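Local structure of putative NADH-flavin reductase (Lactobacillus casei ATCC 334, 3H2S) at residues M1-A12 with L60-L70; T98-L109 with N152-E160. The protein binds NADPH in a Rossmann-type domain and is probably an oxidoreductase related to NADH-flavin reductases. All blocks are in the same frame, centred on the assembly; numbering follows the deposited sequence.

Interaction 1 (M1-A12 with L60-L70); sequences MKIAVLGATGRA and LDSVDAVVDAL. With NDP (NADPH dihydro-nicotinamide-adenine-dinucleotide phosphate), chain C.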
loop_
_atom_site.group_PDB
_atom_site.type_symbol
_atom_site.label_atom_id
_atom_site.label_comp_id
_atom_site.label_asym_id
_atom_site.label_seq_id
_atom_site.Cartn_x
_atom_site.Cartn_y
_atom_site.Cartn_z
HETATM N N MSE A 1 21.062 -10.640 -16.308
HETATM C CA MSE A 1 20.196 -10.765 -15.105
HETATM C C MSE A 1 18.790 -11.192 -15.520
HETATM O O MSE A 1 18.445 -11.140 -16.703
HETATM C CB MSE A 1 20.153 -9.431 -14.335
HETATM C CG MSE A 1 19.041 -8.469 -14.776
HETATM SE SE MSE A 1 19.042 -6.754 -13.803
HETATM C CE MSE A 1 19.433 -7.433 -12.002
ATOM N N LYS A 2 17.988 -11.622 -14.550
ATOM C CA LYS A 2 16.620 -12.015 -14.823
ATOM C C LYS A 2 15.623 -10.929 -14.426
ATOM O O LYS A 2 15.674 -10.390 -13.311
ATOM C CB LYS A 2 16.273 -13.341 -14.141
ATOM C CG LYS A 2 14.916 -13.868 -14.558
ATOM C CD LYS A 2 14.633 -15.242 -13.994
ATOM C CE LYS A 2 13.288 -15.742 -14.472
ATOM N NZ LYS A 2 13.040 -17.133 -14.005
ATOM N N ILE A 3 14.778 -10.553 -15.377
ATOM C CA ILE A 3 13.901 -9.397 -15.216
ATOM C C ILE A 3 12.461 -9.848 -15.439
ATOM O O ILE A 3 12.116 -10.335 -16.520
ATOM C CB ILE A 3 14.243 -8.268 -16.254
ATOM C CG1 ILE A 3 15.732 -7.921 -16.240
ATOM C CG2 ILE A 3 13.386 -7.021 -16.003
ATOM C CD1 ILE A 3 16.125 -6.781 -17.217
ATOM N N ALA A 4 11.625 -9.700 -14.411
ATOM C CA ALA A 4 10.181 -9.877 -14.570
ATOM C C ALA A 4 9.564 -8.565 -15.017
ATOM O O ALA A 4 9.823 -7.522 -14.412
ATOM C CB ALA A 4 9.546 -10.339 -13.254
ATOM N N VAL A 5 8.771 -8.604 -16.090
ATOM C CA VAL A 5 8.092 -7.397 -16.557
ATOM C C VAL A 5 6.589 -7.527 -16.344
ATOM O O VAL A 5 5.930 -8.406 -16.939
ATOM C CB VAL A 5 8.400 -7.118 -18.041
ATOM C CG1 VAL A 5 7.667 -5.867 -18.525
ATOM C CG2 VAL A 5 9.916 -7.026 -18.256
ATOM N N LEU A 6 6.046 -6.686 -15.466
ATOM C CA LEU A 6 4.602 -6.641 -15.265
ATOM C C LEU A 6 3.992 -5.686 -16.289
ATOM O O LEU A 6 4.562 -4.640 -16.577
ATOM C CB LEU A 6 4.273 -6.158 -13.856
ATOM C CG LEU A 6 4.295 -7.113 -12.650
ATOM C CD1 LEU A 6 5.341 -8.201 -12.711
ATOM C CD2 LEU A 6 4.387 -6.310 -11.341
ATOM N N GLY A 7 2.886 -6.086 -16.908
ATOM C CA GLY A 7 2.352 -5.317 -18.025
ATOM C C GLY A 7 3.272 -5.413 -19.242
ATOM O O GLY A 7 3.346 -4.485 -20.044
ATOM N N ALA A 8 3.855 -6.592 -19.435
ATOM C CA ALA A 8 4.784 -6.865 -20.542
ATOM C C ALA A 8 4.154 -6.747 -21.939
ATOM O O ALA A 8 4.843 -6.439 -22.902
ATOM C CB ALA A 8 5.428 -8.252 -20.363
ATOM N N THR A 9 2.838 -6.938 -22.030
ATOM C CA THR A 9 2.127 -6.834 -23.315
ATOM C C THR A 9 1.697 -5.409 -23.663
ATOM O O THR A 9 1.259 -5.144 -24.797
ATOM C CB THR A 9 0.889 -7.756 -23.353
ATOM O OG1 THR A 9 0.026 -7.451 -22.249
ATOM C CG2 THR A 9 1.330 -9.215 -23.284
ATOM N N GLY A 10 1.901 -4.487 -22.721
ATOM C CA GLY A 10 1.512 -3.087 -22.918
ATOM C C GLY A 10 2.463 -2.334 -23.836
ATOM O O GLY A 10 3.448 -2.890 -24.332
ATOM N N ARG A 11 2.212 -1.044 -24.003
ATOM C CA ARG A 11 3.037 -0.205 -24.873
ATOM C C ARG A 11 4.441 -0.039 -24.284
ATOM O O ARG A 11 5.423 -0.359 -24.947
ATOM C CB ARG A 11 2.379 1.161 -25.087
ATOM C CG ARG A 11 0.937 1.056 -25.679
ATOM C CD ARG A 11 0.169 2.364 -25.561
ATOM N NE ARG A 11 0.825 3.435 -26.287
ATOM C CZ ARG A 11 1.462 4.456 -25.716
ATOM N NH1 ARG A 11 1.511 4.566 -24.395
ATOM N NH2 ARG A 11 2.024 5.382 -26.475
ATOM N N ALA A 12 4.520 0.439 -23.042
ATOM C CA ALA A 12 5.809 0.553 -22.332
ATOM C C ALA A 12 6.431 -0.824 -22.105
ATOM O O ALA A 12 7.610 -1.045 -22.397
ATOM C CB ALA A 12 5.640 1.284 -21.010
ATOM N N LEU A 60 8.824 -14.694 -7.721
ATOM C CA LEU A 60 9.802 -13.646 -7.971
ATOM C C LEU A 60 11.203 -13.981 -7.460
ATOM O O LEU A 60 12.111 -13.172 -7.582
ATOM C CB LEU A 60 9.336 -12.312 -7.375
ATOM C CG LEU A 60 8.263 -11.532 -8.137
ATOM C CD1 LEU A 60 8.204 -10.088 -7.671
ATOM C CD2 LEU A 60 8.484 -11.606 -9.636
ATOM N N ASP A 61 11.381 -15.147 -6.852
ATOM C CA ASP A 61 12.641 -15.398 -6.154
ATOM C C ASP A 61 13.822 -15.685 -7.080
ATOM O O ASP A 61 14.973 -15.417 -6.726
ATOM C CB ASP A 61 12.501 -16.477 -5.078
ATOM C CG ASP A 61 13.424 -16.231 -3.887
ATOM O OD1 ASP A 61 14.174 -15.227 -3.910
ATOM O OD2 ASP A 61 13.397 -17.033 -2.927
ATOM N N SER A 62 13.533 -16.118 -8.301
ATOM C CA SER A 62 14.589 -16.300 -9.291
ATOM C C SER A 62 14.967 -15.011 -10.027
ATOM O O SER A 62 15.927 -14.998 -10.806
ATOM C CB SER A 62 14.220 -17.395 -10.294
ATOM O OG SER A 62 13.159 -16.971 -11.128
ATOM N N VAL A 63 14.198 -13.945 -9.829
ATOM C CA VAL A 63 14.424 -12.713 -10.594
ATOM C C VAL A 63 15.292 -11.687 -9.842
ATOM O O VAL A 63 15.230 -11.575 -8.612
ATOM C CB VAL A 63 13.105 -12.068 -11.084
ATOM C CG1 VAL A 63 12.160 -13.128 -11.666
ATOM C CG2 VAL A 63 12.448 -11.311 -9.973
ATOM N N ASP A 64 16.117 -10.964 -10.594
ATOM C CA ASP A 64 17.012 -9.950 -10.046
ATOM C C ASP A 64 16.353 -8.564 -10.061
ATOM O O ASP A 64 16.715 -7.675 -9.280
ATOM C CB ASP A 64 18.325 -9.929 -10.846
ATOM C CG ASP A 64 19.009 -11.286 -10.890
ATOM O OD1 ASP A 64 19.075 -11.901 -11.983
ATOM O OD2 ASP A 64 19.485 -11.744 -9.826
ATOM N N ALA A 65 15.396 -8.387 -10.963
ATOM C CA ALA A 65 14.683 -7.122 -11.092
ATOM C C ALA A 65 13.247 -7.329 -11.555
ATOM O O ALA A 65 12.931 -8.292 -12.269
ATOM C CB ALA A 65 15.394 -6.196 -12.057
ATOM N N VAL A 66 12.412 -6.362 -11.209
ATOM C CA VAL A 66 11.018 -6.322 -11.631
ATOM C C VAL A 66 10.711 -4.939 -12.187
ATOM O O VAL A 66 11.120 -3.927 -11.616
ATOM C CB VAL A 66 10.060 -6.606 -10.444
ATOM C CG1 VAL A 66 8.605 -6.558 -10.923
ATOM C CG2 VAL A 66 10.368 -7.976 -9.848
ATOM N N VAL A 67 9.985 -4.892 -13.298
ATOM C CA VAL A 67 9.533 -3.615 -13.815
ATOM C C VAL A 67 8.015 -3.560 -13.819
ATOM O O VAL A 67 7.356 -4.466 -14.340
ATOM C CB VAL A 67 10.075 -3.347 -15.241
ATOM C CG1 VAL A 67 9.554 -1.977 -15.753
ATOM C CG2 VAL A 67 11.598 -3.384 -15.233
ATOM N N ASP A 68 7.461 -2.529 -13.189
ATOM C CA ASP A 68 6.005 -2.330 -13.163
ATOM C C ASP A 68 5.562 -1.415 -14.321
ATOM O O ASP A 68 5.706 -0.196 -14.248
ATOM C CB ASP A 68 5.555 -1.778 -11.796
ATOM C CG ASP A 68 4.052 -1.508 -11.716
ATOM O OD1 ASP A 68 3.358 -1.555 -12.754
ATOM O OD2 ASP A 68 3.559 -1.225 -10.587
ATOM N N ALA A 69 5.118 -2.022 -15.423
ATOM C CA ALA A 69 4.610 -1.256 -16.556
ATOM C C ALA A 69 3.112 -1.446 -16.738
ATOM O O ALA A 69 2.599 -1.351 -17.852
ATOM C CB ALA A 69 5.355 -1.663 -17.853
ATOM N N LEU A 70 2.418 -1.771 -15.652
ATOM C CA LEU A 70 0.965 -1.944 -15.691
ATOM C C LEU A 70 0.280 -0.592 -15.774
ATOM O O LEU A 70 0.796 0.410 -15.256
ATOM C CB LEU A 70 0.480 -2.684 -14.433
ATOM C CG LEU A 70 0.915 -4.137 -14.284
ATOM C CD1 LEU A 70 0.894 -4.555 -12.805
ATOM C CD2 LEU A 70 0.081 -5.075 -15.148
HETATM P PA NDP C . -0.809 -0.048 -21.571
HETATM O O1A NDP C . -2.251 0.535 -21.532
HETATM O O2A NDP C . -0.176 -0.277 -22.901
HETATM O O5B NDP C . -1.215 -1.501 -20.800
HETATM C C5B NDP C . -0.308 -1.704 -19.686
HETATM C C4B NDP C . -0.366 -3.207 -19.209
HETATM O O4B NDP C . -1.346 -3.307 -18.194
HETATM C C3B NDP C . -0.841 -4.188 -20.333
HETATM O O3B NDP C . 0.132 -5.181 -20.411
HETATM C C2B NDP C . -2.198 -4.748 -19.738
HETATM O O2B NDP C . -2.541 -6.046 -20.075
HETATM C C1B NDP C . -1.871 -4.602 -18.220
HETATM N N9A NDP C . -3.108 -4.576 -17.423
HETATM C C8A NDP C . -4.069 -3.533 -17.474
HETATM N N7A NDP C . -5.089 -3.724 -16.633
HETATM C C5A NDP C . -4.771 -4.931 -15.975
HETATM C C6A NDP C . -5.467 -5.613 -14.961
HETATM N N6A NDP C . -6.659 -5.109 -14.534
HETATM N N1A NDP C . -5.086 -6.907 -14.663
HETATM C C2A NDP C . -3.871 -7.312 -15.139
HETATM N N3A NDP C . -3.007 -6.653 -15.969
HETATM C C4A NDP C . -3.541 -5.474 -16.439
HETATM O O3 NDP C . -0.071 1.132 -20.828
HETATM P PN NDP C . 1.175 2.146 -21.058
HETATM O O1N NDP C . 2.385 1.322 -21.539
HETATM O O2N NDP C . 0.660 3.103 -22.090
HETATM O O5D NDP C . 1.622 2.860 -19.659
HETATM C C5D NDP C . 2.632 2.308 -18.810
HETATM C C4D NDP C . 2.807 3.274 -17.624
HETATM O O4D NDP C . 2.987 4.557 -18.200
HETATM C C3D NDP C . 1.641 3.381 -16.597
HETATM O O3D NDP C . 2.143 3.609 -15.331
HETATM C C2D NDP C . 0.849 4.606 -17.182
HETATM O O2D NDP C . 0.149 5.291 -16.175
HETATM C C1D NDP C . 2.084 5.470 -17.624
HETATM N N1N NDP C . 1.675 6.581 -18.481
HETATM C C2N NDP C . 1.844 7.918 -17.924
HETATM C C3N NDP C . 1.193 9.036 -18.738
HETATM C C7N NDP C . 1.840 10.367 -18.398
HETATM O O7N NDP C . 2.118 10.628 -17.236
HETATM N N7N NDP C . 1.950 11.329 -19.392
HETATM C C4N NDP C . 0.959 8.831 -20.220
HETATM C C5N NDP C . 0.523 7.437 -20.596
HETATM C C6N NDP C . 0.973 6.289 -19.722
HETATM P P2B NDP C . -3.195 -6.376 -21.531
HETATM O O1X NDP C . -2.088 -6.204 -22.634
HETATM O O2X NDP C . -3.486 -7.923 -21.536
HETATM O O3X NDP C . -4.387 -5.530 -21.825
#

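Interaction 2 (T98-L109 with N152-E160); sequences TLAVFILGSASL and NWIGISPSE. With NDP (NADPH dihydro-nicotinamide-adenine-dinucleotide phosphate), chain C.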
loop_
_atom_site.group_PDB
_atom_site.type_symbol
_atom_site.label_atom_id
_atom_site.label_comp_id
_atom_site.label_asym_id
_atom_site.label_seq_id
_atom_site.Cartn_x
_atom_site.Cartn_y
_atom_site.Cartn_z
ATOM N N THR A 98 16.358 -7.341 -4.774
ATOM C CA THR A 98 15.692 -7.126 -6.060
ATOM C C THR A 98 15.411 -5.660 -6.354
ATOM O O THR A 98 14.752 -4.981 -5.568
ATOM C CB THR A 98 14.388 -7.931 -6.138
ATOM O OG1 THR A 98 14.685 -9.308 -5.902
ATOM C CG2 THR A 98 13.727 -7.794 -7.526
ATOM N N LEU A 99 15.832 -5.211 -7.541
ATOM C CA LEU A 99 15.525 -3.874 -8.021
ATOM C C LEU A 99 14.105 -3.837 -8.560
ATOM O O LEU A 99 13.699 -4.708 -9.327
ATOM C CB LEU A 99 16.483 -3.481 -9.150
ATOM C CG LEU A 99 17.975 -3.398 -8.839
ATOM C CD1 LEU A 99 18.720 -3.072 -10.133
ATOM C CD2 LEU A 99 18.193 -2.303 -7.836
ATOM N N ALA A 100 13.359 -2.805 -8.199
ATOM C CA ALA A 100 12.009 -2.642 -8.736
ATOM C C ALA A 100 11.859 -1.255 -9.337
ATOM O O ALA A 100 11.911 -0.255 -8.613
ATOM C CB ALA A 100 10.979 -2.849 -7.634
ATOM N N VAL A 101 11.634 -1.192 -10.649
ATOM C CA VAL A 101 11.369 0.078 -11.307
ATOM C C VAL A 101 9.878 0.276 -11.547
ATOM O O VAL A 101 9.223 -0.549 -12.183
ATOM C CB VAL A 101 12.141 0.205 -12.650
ATOM C CG1 VAL A 101 11.798 1.528 -13.376
ATOM C CG2 VAL A 101 13.632 0.095 -12.403
ATOM N N PHE A 102 9.360 1.401 -11.078
ATOM C CA PHE A 102 7.943 1.738 -11.262
ATOM C C PHE A 102 7.835 2.909 -12.218
ATOM O O PHE A 102 8.555 3.909 -12.063
ATOM C CB PHE A 102 7.304 2.129 -9.920
ATOM C CG PHE A 102 7.277 1.024 -8.923
ATOM C CD1 PHE A 102 6.153 0.233 -8.788
ATOM C CD2 PHE A 102 8.394 0.751 -8.133
ATOM C CE1 PHE A 102 6.125 -0.828 -7.883
ATOM C CE2 PHE A 102 8.400 -0.340 -7.259
ATOM C CZ PHE A 102 7.258 -1.124 -7.128
ATOM N N ILE A 103 7.032 2.735 -13.268
ATOM C CA ILE A 103 6.697 3.839 -14.142
ATOM C C ILE A 103 5.555 4.619 -13.492
ATOM O O ILE A 103 4.477 4.074 -13.228
ATOM C CB ILE A 103 6.253 3.402 -15.544
ATOM C CG1 ILE A 103 7.343 2.551 -16.242
ATOM C CG2 ILE A 103 5.920 4.627 -16.373
ATOM C CD1 ILE A 103 6.951 2.100 -17.644
ATOM N N LEU A 104 5.782 5.906 -13.281
ATOM C CA LEU A 104 4.823 6.746 -12.578
ATOM C C LEU A 104 4.130 7.674 -13.571
ATOM O O LEU A 104 4.110 7.406 -14.775
ATOM C CB LEU A 104 5.540 7.532 -11.470
ATOM C CG LEU A 104 6.180 6.649 -10.386
ATOM C CD1 LEU A 104 7.047 7.483 -9.447
ATOM C CD2 LEU A 104 5.130 5.858 -9.606
ATOM N N GLY A 105 3.455 8.694 -13.059
ATOM C CA GLY A 105 2.728 9.618 -13.909
ATOM C C GLY A 105 3.412 10.967 -13.972
ATOM O O GLY A 105 4.273 11.285 -13.146
ATOM N N SER A 106 2.953 11.788 -14.910
ATOM C CA SER A 106 3.459 13.137 -15.080
ATOM C C SER A 106 2.881 14.082 -14.019
ATOM O O SER A 106 3.477 15.098 -13.683
ATOM C CB SER A 106 3.093 13.617 -16.492
ATOM O OG SER A 106 4.152 14.366 -17.052
ATOM N N ALA A 107 1.722 13.738 -13.472
ATOM C CA ALA A 107 0.996 14.653 -12.583
ATOM C C ALA A 107 1.641 14.821 -11.204
ATOM O O ALA A 107 1.308 15.744 -10.461
ATOM C CB ALA A 107 -0.459 14.213 -12.447
ATOM N N SER A 108 2.582 13.943 -10.874
ATOM C CA SER A 108 3.323 14.058 -9.618
ATOM C C SER A 108 4.587 14.898 -9.788
ATOM O O SER A 108 5.362 15.071 -8.845
ATOM C CB SER A 108 3.649 12.669 -9.052
ATOM O OG SER A 108 4.560 11.959 -9.876
ATOM N N LEU A 109 4.838 15.342 -11.021
ATOM C CA LEU A 109 5.938 16.265 -11.299
ATOM C C LEU A 109 5.509 17.714 -11.083
ATOM O O LEU A 109 4.327 18.048 -11.234
ATOM C CB LEU A 109 6.412 16.113 -12.738
ATOM C CG LEU A 109 6.999 14.781 -13.184
ATOM C CD1 LEU A 109 7.121 14.767 -14.708
ATOM C CD2 LEU A 109 8.329 14.533 -12.494
ATOM N N ASN A 152 14.600 -1.773 -2.699
ATOM C CA ASN A 152 15.348 -1.154 -3.804
ATOM C C ASN A 152 14.444 -0.707 -4.958
ATOM O O ASN A 152 14.517 -1.247 -6.070
ATOM C CB ASN A 152 16.474 -2.066 -4.317
ATOM C CG ASN A 152 17.603 -2.212 -3.311
ATOM O OD1 ASN A 152 17.912 -1.282 -2.560
ATOM N ND2 ASN A 152 18.227 -3.383 -3.293
ATOM N N TRP A 153 13.548 0.229 -4.673
ATOM C CA TRP A 153 12.628 0.715 -5.698
ATOM C C TRP A 153 13.208 1.923 -6.415
ATOM O O TRP A 153 14.132 2.564 -5.915
ATOM C CB TRP A 153 11.252 1.040 -5.102
ATOM C CG TRP A 153 11.266 2.115 -4.053
ATOM C CD1 TRP A 153 11.325 1.939 -2.696
ATOM C CD2 TRP A 153 11.284 3.534 -4.272
ATOM N NE1 TRP A 153 11.324 3.156 -2.064
ATOM C CE2 TRP A 153 11.269 4.149 -3.008
ATOM C CE3 TRP A 153 11.160 4.344 -5.414
ATOM C CZ2 TRP A 153 11.250 5.533 -2.856
ATOM C CZ3 TRP A 153 11.130 5.720 -5.251
ATOM C CH2 TRP A 153 11.155 6.293 -3.988
ATOM N N ILE A 154 12.768 2.127 -7.652
ATOM C CA ILE A 154 13.165 3.271 -8.445
ATOM C C ILE A 154 11.915 3.783 -9.173
ATOM O O ILE A 154 11.165 3.004 -9.758
ATOM C CB ILE A 154 14.232 2.899 -9.494
ATOM C CG1 ILE A 154 15.521 2.396 -8.833
ATOM C CG2 ILE A 154 14.548 4.098 -10.400
ATOM C CD1 ILE A 154 16.434 1.658 -9.812
ATOM N N GLY A 155 11.642 5.081 -9.057
ATOM C CA GLY A 155 10.517 5.671 -9.776
ATOM C C GLY A 155 10.962 6.448 -11.002
ATOM O O GLY A 155 11.964 7.178 -10.965
ATOM N N ILE A 156 10.276 6.224 -12.121
ATOM C CA ILE A 156 10.520 6.998 -13.325
ATOM C C ILE A 156 9.205 7.522 -13.898
ATOM O O ILE A 156 8.298 6.748 -14.258
ATOM C CB ILE A 156 11.236 6.173 -14.420
ATOM C CG1 ILE A 156 12.514 5.539 -13.877
ATOM C CG2 ILE A 156 11.541 7.061 -15.626
ATOM C CD1 ILE A 156 13.235 4.651 -14.888
ATOM N N SER A 157 9.108 8.846 -13.978
ATOM C CA SER A 157 7.933 9.484 -14.558
ATOM C C SER A 157 8.239 9.799 -16.010
ATOM O O SER A 157 9.341 10.283 -16.324
ATOM C CB SER A 157 7.593 10.780 -13.812
ATOM O OG SER A 157 6.989 10.509 -12.564
ATOM N N PRO A 158 7.238 9.610 -16.888
ATOM C CA PRO A 158 7.314 10.087 -18.249
ATOM C C PRO A 158 7.191 11.606 -18.285
ATOM O O PRO A 158 6.692 12.210 -17.345
ATOM C CB PRO A 158 6.097 9.435 -18.938
ATOM C CG PRO A 158 5.480 8.493 -17.917
ATOM C CD PRO A 158 5.933 8.979 -16.583
ATOM N N SER A 159 7.536 12.196 -19.416
ATOM C CA SER A 159 7.088 13.541 -19.750
ATOM C C SER A 159 5.582 13.520 -19.998
ATOM O O SER A 159 4.973 12.452 -20.077
ATOM C CB SER A 159 7.801 14.014 -21.010
ATOM O OG SER A 159 9.204 13.956 -20.826
ATOM N N GLU A 160 5.024 14.684 -20.292
ATOM C CA GLU A 160 3.584 14.832 -20.458
ATOM C C GLU A 160 3.034 13.898 -21.539
ATOM O O GLU A 160 1.920 13.368 -21.412
ATOM C CB GLU A 160 3.262 16.286 -20.796
ATOM C CG GLU A 160 2.049 16.480 -21.686
ATOM C CD GLU A 160 1.282 17.740 -21.346
ATOM O OE1 GLU A 160 1.588 18.357 -20.299
ATOM O OE2 GLU A 160 0.356 18.099 -22.109
HETATM P PA NDP C . -0.809 -0.048 -21.571
HETATM O O1A NDP C . -2.251 0.535 -21.532
HETATM O O2A NDP C . -0.176 -0.277 -22.901
HETATM O O5B NDP C . -1.215 -1.501 -20.800
HETATM C C5B NDP C . -0.308 -1.704 -19.686
HETATM C C4B NDP C . -0.366 -3.207 -19.209
HETATM O O4B NDP C . -1.346 -3.307 -18.194
HETATM C C3B NDP C . -0.841 -4.188 -20.333
HETATM O O3B NDP C . 0.132 -5.181 -20.411
HETATM C C2B NDP C . -2.198 -4.748 -19.738
HETATM O O2B NDP C . -2.541 -6.046 -20.075
HETATM C C1B NDP C . -1.871 -4.602 -18.220
HETATM N N9A NDP C . -3.108 -4.576 -17.423
HETATM C C8A NDP C . -4.069 -3.533 -17.474
HETATM N N7A NDP C . -5.089 -3.724 -16.633
HETATM C C5A NDP C . -4.771 -4.931 -15.975
HETATM C C6A NDP C . -5.467 -5.613 -14.961
HETATM N N6A NDP C . -6.659 -5.109 -14.534
HETATM N N1A NDP C . -5.086 -6.907 -14.663
HETATM C C2A NDP C . -3.871 -7.312 -15.139
HETATM N N3A NDP C . -3.007 -6.653 -15.969
HETATM C C4A NDP C . -3.541 -5.474 -16.439
HETATM O O3 NDP C . -0.071 1.132 -20.828
HETATM P PN NDP C . 1.175 2.146 -21.058
HETATM O O1N NDP C . 2.385 1.322 -21.539
HETATM O O2N NDP C . 0.660 3.103 -22.090
HETATM O O5D NDP C . 1.622 2.860 -19.659
HETATM C C5D NDP C . 2.632 2.308 -18.810
HETATM C C4D NDP C . 2.807 3.274 -17.624
HETATM O O4D NDP C . 2.987 4.557 -18.200
HETATM C C3D NDP C . 1.641 3.381 -16.597
HETATM O O3D NDP C . 2.143 3.609 -15.331
HETATM C C2D NDP C . 0.849 4.606 -17.182
HETATM O O2D NDP C . 0.149 5.291 -16.175
HETATM C C1D NDP C . 2.084 5.470 -17.624
HETATM N N1N NDP C . 1.675 6.581 -18.481
HETATM C C2N NDP C . 1.844 7.918 -17.924
HETATM C C3N NDP C . 1.193 9.036 -18.738
HETATM C C7N NDP C . 1.840 10.367 -18.398
HETATM O O7N NDP C . 2.118 10.628 -17.236
HETATM N N7N NDP C . 1.950 11.329 -19.392
HETATM C C4N NDP C . 0.959 8.831 -20.220
HETATM C C5N NDP C . 0.523 7.437 -20.596
HETATM C C6N NDP C . 0.973 6.289 -19.722
HETATM P P2B NDP C . -3.195 -6.376 -21.531
HETATM O O1X NDP C . -2.088 -6.204 -22.634
HETATM O O2X NDP C . -3.486 -7.923 -21.536
HETATM O O3X NDP C . -4.387 -5.530 -21.825
HETATM O O HOH W 1 14.459 -4.609 -2.866
#

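Interaction 1 (M1-A12 with L60-L70)
Lys2 and Asp64 open this contact. The Lys2 backbone N gives a nearly straight hydrogen bond, 2.8 Å, to Asp64 OD1, on the lone pair turned away from the other carboxylate oxygen. In return, Lys2 O accepts from both Asp64 N and Ala65 N. The Lys2 side chain is fully extended, with CG anti to the backbone N (chi1 -172°), and runs along the turn at 60-63. Its CB sits 3.7 Å from Ser62 O; CG is about equally near that oxygen and Val63 CG1; CD comes closer to Ser62 O, at 3.4 Å; CE lies against Val63 CG1 at 4.0 Å. At the tip, NZ gives a hydrogen bond to Ser62 OG, 2.9 Å long, and has a weak, long ion pair with Glu26. From here strands 2-6 and 65-68 run parallel, their axes 19° apart, with backbone bonds alternating from Ala4 N to Ala65 O up to Ala69 N to Leu6 O. Ile3 and Val67 lie side by side under helix 189-201, touching through their CG2 methyls. On the other face Leu6 meets Val66 through CD1, and its CB packs on Leu70 CD1 at 3.9 Å; Leu89 of helix 80-91 covers Leu6 and Val66. Gly7 follows with positive phi, and a CB there would run into Ala69 O and Leu70 N. Beyond it the chain turns into the helix at Gly10, its N-cap residue, and Arg11 N reaches NADPH O2A at 2.7 Å while Ala12 N holds O1N. Leu70 CD2 lies near adenine N3A, at 3.6 Å. A first strand, glycine-rich turn and helix start cradling a pyrophosphate beside the fourth strand of the sheet is the dinucleotide-binding signature of the Rossmann fold.

Interaction 2 (T98-L109 with N152-E160)
Strands 99-103 and 153-158 run parallel with axes 22° apart, pairing Ala100 to Ile103 with Trp153 to Ile156 through five backbone hydrogen bonds from Ala100 N to Leu104 N. Val101 puts CG1 against Ile156 CD1 (3.8 Å) and CG2 against Ile154, on the face covered by helix 189-201. On the opposite face the Phe102 and Trp153 side chains cross at about a right angle, CE2 of the former 3.8 Å from CB of the latter, while Ile154 O lies near the Phe102 ring plane at its edge. Gly155 leaves room for Leu104 CD1, 3.9 Å from its CA; a CB there would clash. Helix 132-145 joins the two strands in a beta-alpha-beta crossover of the Rossmann fold and packs on Phe102 and Leu104. Beyond the end of strand 99-103, Gly105 O accepts from Ser157 OG at 2.9 Å, the donor standing above the carbonyl plane; Ser157 OG also bonds Arg209. With alanine in place of Ser157, Gly105 O would probably lose this donor and Arg209 one of its partners, leaving the loop at 105-106 freer to shift. Leu104 O is buried with no polar partner, closed in by Pro158 CD at 3.0 Å. At the cofactor, Ser106 N donates to the nicotinamide carbonyl oxygen O7N (2.7 Å), Pro158 CG lies 3.7 Å from ring atom C2N, and Ile103 CG2 packs on the nicotinamide ribose.

Both interactions are mostly buried parallel strand pairs of one sheet, and strands 65-68 and 99-103 are neighbours in it: Val66 N to Leu99 O and Asp68 N to Val101 O are probable hydrogen bonds. Helix 189-201 covers one face of both. Interaction 1 reaches solvent at Met1 and Ser62, where the side chains of Lys2, Ser62 and Asp64 add polar bonds to the strand pairing; interaction 2 lies nearer the centre of the chain, and its exposed residue is Glu160 at the far end. At the cofactor, 1-12 with 60-70 holds the pyrophosphate through backbone amides and Arg11, and meets the adenosine side through Thr9 and Leu70, while 98-109 with 152-160 meets the nicotinamide half.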